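Local coordinates for protein manganese-containing superoxide dismutase (PDB 3QVN) that probably destroys superoxide radicals, converting them at a manganese centre into hydrogen peroxide and molecular oxygen, at residues I121-L126 against Y187-W192; W134-K139 against D148-A153. One frame throughout, in Å; residues are numbered along the deposited sequence.

Interaction 1 (I121-L126 against Y187-W192); sequences ITNSKL and YFKAIW
L126 lies over the phenyl ring of F188: its CB stands 3.6 Å from the ring centroid and only 3° off the ring normal, a CH-pi contact made squarely over the face. The isobutyl branch runs on from there along one rim, CD1 reaching F188 CD1 at 3.7 Å, while CE2 on the other side of the ring meets the backbone carbonyl of L126. One turn back along helix 115-128, the W192 indole comes in edge first. Its NE1 donates to N123 OD1 at 2.8 Å in a nearly straight bond (172°), the oxygen staying in the indole plane although the amide itself is turned 57° from it. T122 CG2, anti to the backbone N, abuts the same indole edge at CZ2, 3.6 Å away, and its hydroxyl turns back to L118 O. Both segments belong to the C-terminal domain of the iron/manganese superoxide dismutase fold, in which helix 115-128 packs on the three-stranded antiparallel sheet and, on an adjoining side, against the end of helix 184-190; L126 and W192 both also touch I169 of strand 163-170. Toward solvent the contact thins out. N123 is partly exposed, and its ND2 comes no closer than 4.2 Å to CG of K189, whose exposed side chain adds little buried surface.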
loop_
_atom_site.group_PDB
_atom_site.type_symbol
_atom_site.label_atom_id
_atom_site.label_comp_id
_atom_site.label_asym_id
_atom_site.label_seq_id
_atom_site.Cartn_x
_atom_site.Cartn_y
_atom_site.Cartn_z
ATOM N N ILE A 121 -19.749 -16.078 0.180
ATOM C CA ILE A 121 -18.541 -15.525 0.777
ATOM C C ILE A 121 -17.707 -14.801 -0.273
ATOM O O ILE A 121 -17.355 -13.633 -0.103
ATOM C CB ILE A 121 -17.686 -16.624 1.440
ATOM C CG1 ILE A 121 -18.443 -17.250 2.613
ATOM C CG2 ILE A 121 -16.352 -16.058 1.907
ATOM C CD1 ILE A 121 -17.682 -18.347 3.318
ATOM N N THR A 122 -17.397 -15.502 -1.359
ATOM C CA THR A 122 -16.603 -14.932 -2.439
ATOM C C THR A 122 -17.257 -13.678 -3.012
ATOM O O THR A 122 -16.573 -12.713 -3.354
ATOM C CB THR A 122 -16.383 -15.947 -3.571
ATOM O OG1 THR A 122 -15.753 -17.121 -3.047
ATOM C CG2 THR A 122 -15.506 -15.349 -4.656
ATOM N N ASN A 123 -18.583 -13.695 -3.115
ATOM C CA ASN A 123 -19.317 -12.538 -3.612
ATOM C C ASN A 123 -19.240 -11.353 -2.656
ATOM O O ASN A 123 -19.162 -10.202 -3.084
ATOM C CB ASN A 123 -20.777 -12.897 -3.905
ATOM C CG ASN A 123 -20.931 -13.745 -5.154
ATOM O OD1 ASN A 123 -20.026 -13.807 -5.988
ATOM N ND2 ASN A 123 -22.080 -14.397 -5.293
ATOM N N SER A 124 -19.258 -11.640 -1.359
ATOM C CA SER A 124 -19.140 -10.595 -0.352
ATOM C C SER A 124 -17.760 -9.947 -0.415
ATOM O O SER A 124 -17.628 -8.730 -0.290
ATOM C CB SER A 124 -19.401 -11.160 1.043
ATOM O OG SER A 124 -19.375 -10.134 2.020
ATOM N N LYS A 125 -16.734 -10.771 -0.612
ATOM C CA LYS A 125 -15.370 -10.280 -0.763
ATOM C C LYS A 125 -15.249 -9.398 -2.002
ATOM O O LYS A 125 -14.687 -8.306 -1.944
ATOM C CB LYS A 125 -14.385 -11.448 -0.863
ATOM C CG LYS A 125 -14.289 -12.315 0.386
ATOM C CD LYS A 125 -13.525 -11.616 1.498
ATOM C CE LYS A 125 -13.364 -12.522 2.711
ATOM N NZ LYS A 125 -12.641 -11.836 3.818
ATOM N N LEU A 126 -15.778 -9.887 -3.123
ATOM C CA LEU A 126 -15.744 -9.152 -4.383
ATOM C C LEU A 126 -16.425 -7.794 -4.261
ATOM O O LEU A 126 -15.914 -6.788 -4.751
ATOM C CB LEU A 126 -16.398 -9.968 -5.501
ATOM C CG LEU A 126 -15.525 -11.021 -6.183
ATOM C CD1 LEU A 126 -16.377 -12.025 -6.940
ATOM C CD2 LEU A 126 -14.520 -10.357 -7.108
ATOM N N TYR A 187 -23.187 -8.778 -11.663
ATOM C CA TYR A 187 -22.093 -9.439 -12.362
ATOM C C TYR A 187 -21.465 -10.541 -11.512
ATOM O O TYR A 187 -21.194 -11.638 -11.999
ATOM C CB TYR A 187 -21.033 -8.416 -12.773
ATOM C CG TYR A 187 -19.698 -9.029 -13.129
ATOM C CD1 TYR A 187 -19.539 -9.767 -14.294
ATOM C CD2 TYR A 187 -18.595 -8.866 -12.300
ATOM C CE1 TYR A 187 -18.320 -10.328 -14.622
ATOM C CE2 TYR A 187 -17.375 -9.422 -12.620
ATOM C CZ TYR A 187 -17.242 -10.151 -13.782
ATOM O OH TYR A 187 -16.025 -10.707 -14.105
ATOM N N PHE A 188 -21.242 -10.242 -10.238
ATOM C CA PHE A 188 -20.622 -11.197 -9.328
ATOM C C PHE A 188 -21.450 -12.471 -9.205
ATOM O O PHE A 188 -20.903 -13.574 -9.198
ATOM C CB PHE A 188 -20.400 -10.566 -7.952
ATOM C CG PHE A 188 -19.399 -9.447 -7.955
ATOM C CD1 PHE A 188 -18.316 -9.474 -8.818
ATOM C CD2 PHE A 188 -19.547 -8.364 -7.105
ATOM C CE1 PHE A 188 -17.396 -8.445 -8.829
ATOM C CE2 PHE A 188 -18.631 -7.331 -7.112
ATOM C CZ PHE A 188 -17.555 -7.371 -7.974
ATOM N N LYS A 189 -22.766 -12.316 -9.110
ATOM C CA LYS A 189 -23.659 -13.464 -9.020
ATOM C C LYS A 189 -23.679 -14.240 -10.331
ATOM O O LYS A 189 -23.478 -15.453 -10.353
ATOM C CB LYS A 189 -25.081 -13.025 -8.673
ATOM C CG LYS A 189 -25.249 -12.410 -7.296
ATOM C CD LYS A 189 -26.722 -12.381 -6.907
ATOM C CE LYS A 189 -26.956 -11.621 -5.610
ATOM N NZ LYS A 189 -26.743 -10.155 -5.774
ATOM N N ALA A 190 -23.919 -13.523 -11.423
ATOM C CA ALA A 190 -24.127 -14.142 -12.728
ATOM C C ALA A 190 -22.931 -14.947 -13.227
ATOM O O ALA A 190 -23.100 -15.933 -13.943
ATOM C CB ALA A 190 -24.514 -13.083 -13.755
ATOM N N ILE A 191 -21.728 -14.528 -12.849
ATOM C CA ILE A 191 -20.516 -15.127 -13.403
ATOM C C ILE A 191 -20.331 -16.586 -12.987
ATOM O O ILE A 191 -19.614 -17.343 -13.642
ATOM C CB ILE A 191 -19.253 -14.312 -13.047
ATOM C CG1 ILE A 191 -18.101 -14.687 -13.983
ATOM C CG2 ILE A 191 -18.878 -14.515 -11.587
ATOM C CD1 ILE A 191 -16.898 -13.790 -13.861
ATOM N N TRP A 192 -20.989 -16.982 -11.904
ATOM C CA TRP A 192 -20.875 -18.351 -11.417
ATOM C C TRP A 192 -21.544 -19.342 -12.361
ATOM O O TRP A 192 -21.264 -20.540 -12.321
ATOM C CB TRP A 192 -21.452 -18.463 -10.009
ATOM C CG TRP A 192 -20.676 -17.668 -9.017
ATOM C CD1 TRP A 192 -21.015 -16.458 -8.489
ATOM C CD2 TRP A 192 -19.409 -18.015 -8.446
ATOM N NE1 TRP A 192 -20.044 -16.034 -7.616
ATOM C CE2 TRP A 192 -19.047 -16.973 -7.571
ATOM C CE3 TRP A 192 -18.549 -19.110 -8.584
ATOM C CZ2 TRP A 192 -17.862 -16.992 -6.839
ATOM C CZ3 TRP A 192 -17.375 -19.127 -7.857
ATOM C CH2 TRP A 192 -17.042 -18.075 -6.996
#

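Interaction 2 (W134-K139 against D148-A153); sequences WAFIVK and DVVTTA
F136 pairs with V150 and buries the most surface here, with V150 and W134 nearly level behind it. The F136–V150 pair is hydrogen-bonded in both directions, F136 N to V150 O at 2.7 Å and V150 N to F136 O at 2.9 Å. V150 CG1, held between its backbone N and carbonyl carbon (chi1 62°), rests against two neighbours on the facing strand at once, F136 CB and V138 CG1, each 3.6 Å away. The F136 ring extends past V150 to T152, whose side chain it crosses at about a right angle; T152 OG1 sits at the ring edge, in its plane, 3.5 Å from CE2, and is hydrogen-bonded to D156 O. I158 closes over F136, V138 and V150 on this face of the sheet. A135, I137, V149 and T151 point to the other face, where helix 115-128 packs. W134 is paired with T152, W134 N to T152 O at 2.8 Å, but its indole leads away from the strands and meets H80 edge-to-face, the nearest atom of its side chain about 4 Å from the manganese ion. Strands 133-140 and 146-153 thus form an antiparallel beta hairpin of the superoxide dismutase C-terminal domain, with an aromatic wall of the metal site at one end.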
loop_
_atom_site.group_PDB
_atom_site.type_symbol
_atom_site.label_atom_id
_atom_site.label_comp_id
_atom_site.label_asym_id
_atom_site.label_seq_id
_atom_site.Cartn_x
_atom_site.Cartn_y
_atom_site.Cartn_z
ATOM N N TRP A 134 -8.921 -8.333 -7.619
ATOM C CA TRP A 134 -9.365 -9.683 -7.940
ATOM C C TRP A 134 -9.810 -10.407 -6.682
ATOM O O TRP A 134 -9.497 -9.988 -5.567
ATOM C CB TRP A 134 -8.231 -10.481 -8.582
ATOM C CG TRP A 134 -7.843 -10.021 -9.947
ATOM C CD1 TRP A 134 -7.139 -8.896 -10.265
ATOM C CD2 TRP A 134 -8.119 -10.685 -11.186
ATOM N NE1 TRP A 134 -6.967 -8.814 -11.626
ATOM C CE2 TRP A 134 -7.561 -9.900 -12.214
ATOM C CE3 TRP A 134 -8.790 -11.865 -11.525
ATOM C CZ2 TRP A 134 -7.650 -10.258 -13.556
ATOM C CZ3 TRP A 134 -8.875 -12.219 -12.857
ATOM C CH2 TRP A 134 -8.309 -11.417 -13.856
ATOM N N ALA A 135 -10.544 -11.498 -6.868
ATOM C CA ALA A 135 -10.844 -12.414 -5.776
ATOM C C ALA A 135 -10.372 -13.810 -6.162
ATOM O O ALA A 135 -10.408 -14.189 -7.335
ATOM C CB ALA A 135 -12.324 -12.414 -5.453
ATOM N N PHE A 136 -9.913 -14.567 -5.174
ATOM C CA PHE A 136 -9.371 -15.890 -5.424
ATOM C C PHE A 136 -9.890 -16.894 -4.414
ATOM O O PHE A 136 -10.116 -16.564 -3.249
ATOM C CB PHE A 136 -7.842 -15.869 -5.348
ATOM C CG PHE A 136 -7.185 -15.080 -6.440
ATOM C CD1 PHE A 136 -6.923 -15.660 -7.671
ATOM C CD2 PHE A 136 -6.809 -13.764 -6.230
ATOM C CE1 PHE A 136 -6.312 -14.938 -8.677
ATOM C CE2 PHE A 136 -6.198 -13.036 -7.233
ATOM C CZ PHE A 136 -5.948 -13.624 -8.457
ATOM N N ILE A 137 -10.083 -18.123 -4.872
ATOM C CA ILE A 137 -10.249 -19.246 -3.969
ATOM C C ILE A 137 -8.925 -19.994 -3.993
ATOM O O ILE A 137 -8.593 -20.640 -4.983
ATOM C CB ILE A 137 -11.391 -20.166 -4.414
ATOM C CG1 ILE A 137 -12.704 -19.385 -4.462
ATOM C CG2 ILE A 137 -11.515 -21.346 -3.470
ATOM C CD1 ILE A 137 -13.879 -20.197 -4.951
ATOM N N VAL A 138 -8.156 -19.878 -2.915
ATOM C CA VAL A 138 -6.803 -20.423 -2.895
ATOM C C VAL A 138 -6.650 -21.652 -2.005
ATOM O O VAL A 138 -7.366 -21.821 -1.019
ATOM C CB VAL A 138 -5.762 -19.363 -2.461
ATOM C CG1 VAL A 138 -5.776 -18.185 -3.419
ATOM C CG2 VAL A 138 -6.025 -18.907 -1.032
ATOM N N LYS A 139 -5.703 -22.506 -2.376
ATOM C CA LYS A 139 -5.345 -23.670 -1.584
ATOM C C LYS A 139 -3.986 -23.436 -0.938
ATOM O O LYS A 139 -2.984 -23.265 -1.632
ATOM C CB LYS A 139 -5.287 -24.915 -2.468
ATOM C CG LYS A 139 -4.756 -26.153 -1.767
ATOM C CD LYS A 139 -4.339 -27.213 -2.771
ATOM C CE LYS A 139 -3.716 -28.412 -2.075
ATOM N NZ LYS A 139 -3.179 -29.407 -3.044
ATOM N N ASP A 148 -9.217 -21.061 1.110
ATOM C CA ASP A 148 -9.519 -19.737 1.642
ATOM C C ASP A 148 -9.892 -18.786 0.510
ATOM O O ASP A 148 -9.508 -18.996 -0.639
ATOM C CB ASP A 148 -8.327 -19.187 2.431
ATOM C CG ASP A 148 -8.667 -17.920 3.202
ATOM O OD1 ASP A 148 -9.842 -17.753 3.597
ATOM O OD2 ASP A 148 -7.756 -17.092 3.418
ATOM N N VAL A 149 -10.645 -17.743 0.840
ATOM C CA VAL A 149 -11.037 -16.746 -0.149
ATOM C C VAL A 149 -10.271 -15.448 0.073
ATOM O O VAL A 149 -10.467 -14.767 1.081
ATOM C CB VAL A 149 -12.548 -16.464 -0.099
ATOM C CG1 VAL A 149 -12.909 -15.353 -1.070
ATOM C CG2 VAL A 149 -13.332 -17.729 -0.408
ATOM N N VAL A 150 -9.403 -15.108 -0.875
ATOM C CA VAL A 150 -8.525 -13.951 -0.725
ATOM C C VAL A 150 -8.745 -12.902 -1.815
ATOM O O VAL A 150 -9.133 -13.221 -2.936
ATOM C CB VAL A 150 -7.037 -14.372 -0.696
ATOM C CG1 VAL A 150 -6.644 -15.031 -2.007
ATOM C CG2 VAL A 150 -6.146 -13.175 -0.411
ATOM N N THR A 151 -8.489 -11.645 -1.469
ATOM C CA THR A 151 -8.691 -10.526 -2.378
ATOM C C THR A 151 -7.399 -9.749 -2.608
ATOM O O THR A 151 -6.790 -9.251 -1.662
ATOM C CB THR A 151 -9.747 -9.561 -1.819
ATOM O OG1 THR A 151 -11.053 -10.117 -2.011
ATOM C CG2 THR A 151 -9.662 -8.217 -2.516
ATOM N N THR A 152 -6.983 -9.647 -3.866
ATOM C CA THR A 152 -5.807 -8.858 -4.219
ATOM C C THR A 152 -6.220 -7.556 -4.898
ATOM O O THR A 152 -7.322 -7.450 -5.437
ATOM C CB THR A 152 -4.858 -9.629 -5.155
ATOM O OG1 THR A 152 -5.450 -9.744 -6.454
ATOM C CG2 THR A 152 -4.569 -11.017 -4.604
ATOM N N ALA A 153 -5.330 -6.573 -4.867
ATOM C CA ALA A 153 -5.594 -5.264 -5.446
ATOM C C ALA A 153 -4.943 -5.108 -6.810
ATOM O O ALA A 153 -3.797 -5.502 -7.009
ATOM C CB ALA A 153 -5.123 -4.167 -4.509
#

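How the interactions relate
From the N terminus, the chain first passes through the helical region that supplies H32 and H80 to the manganese, then enters helix 115-128, the first half of interaction 1. Strand 133-140 follows directly and turns back into strand 146-153, so interaction 2 closes a short hairpin with eight residues between its segments. Strand 163-170 then joins the other edge of 133-140 and ends at D170. Interaction 1 closes only at 187-192, and its 60-residue loop encloses interaction 2 entirely. The two contacts touch: L126 CD2 lies 3.4 Å from A135 CB, and V149 packs against T122 and K125, joining helix 115-128 to the sheet.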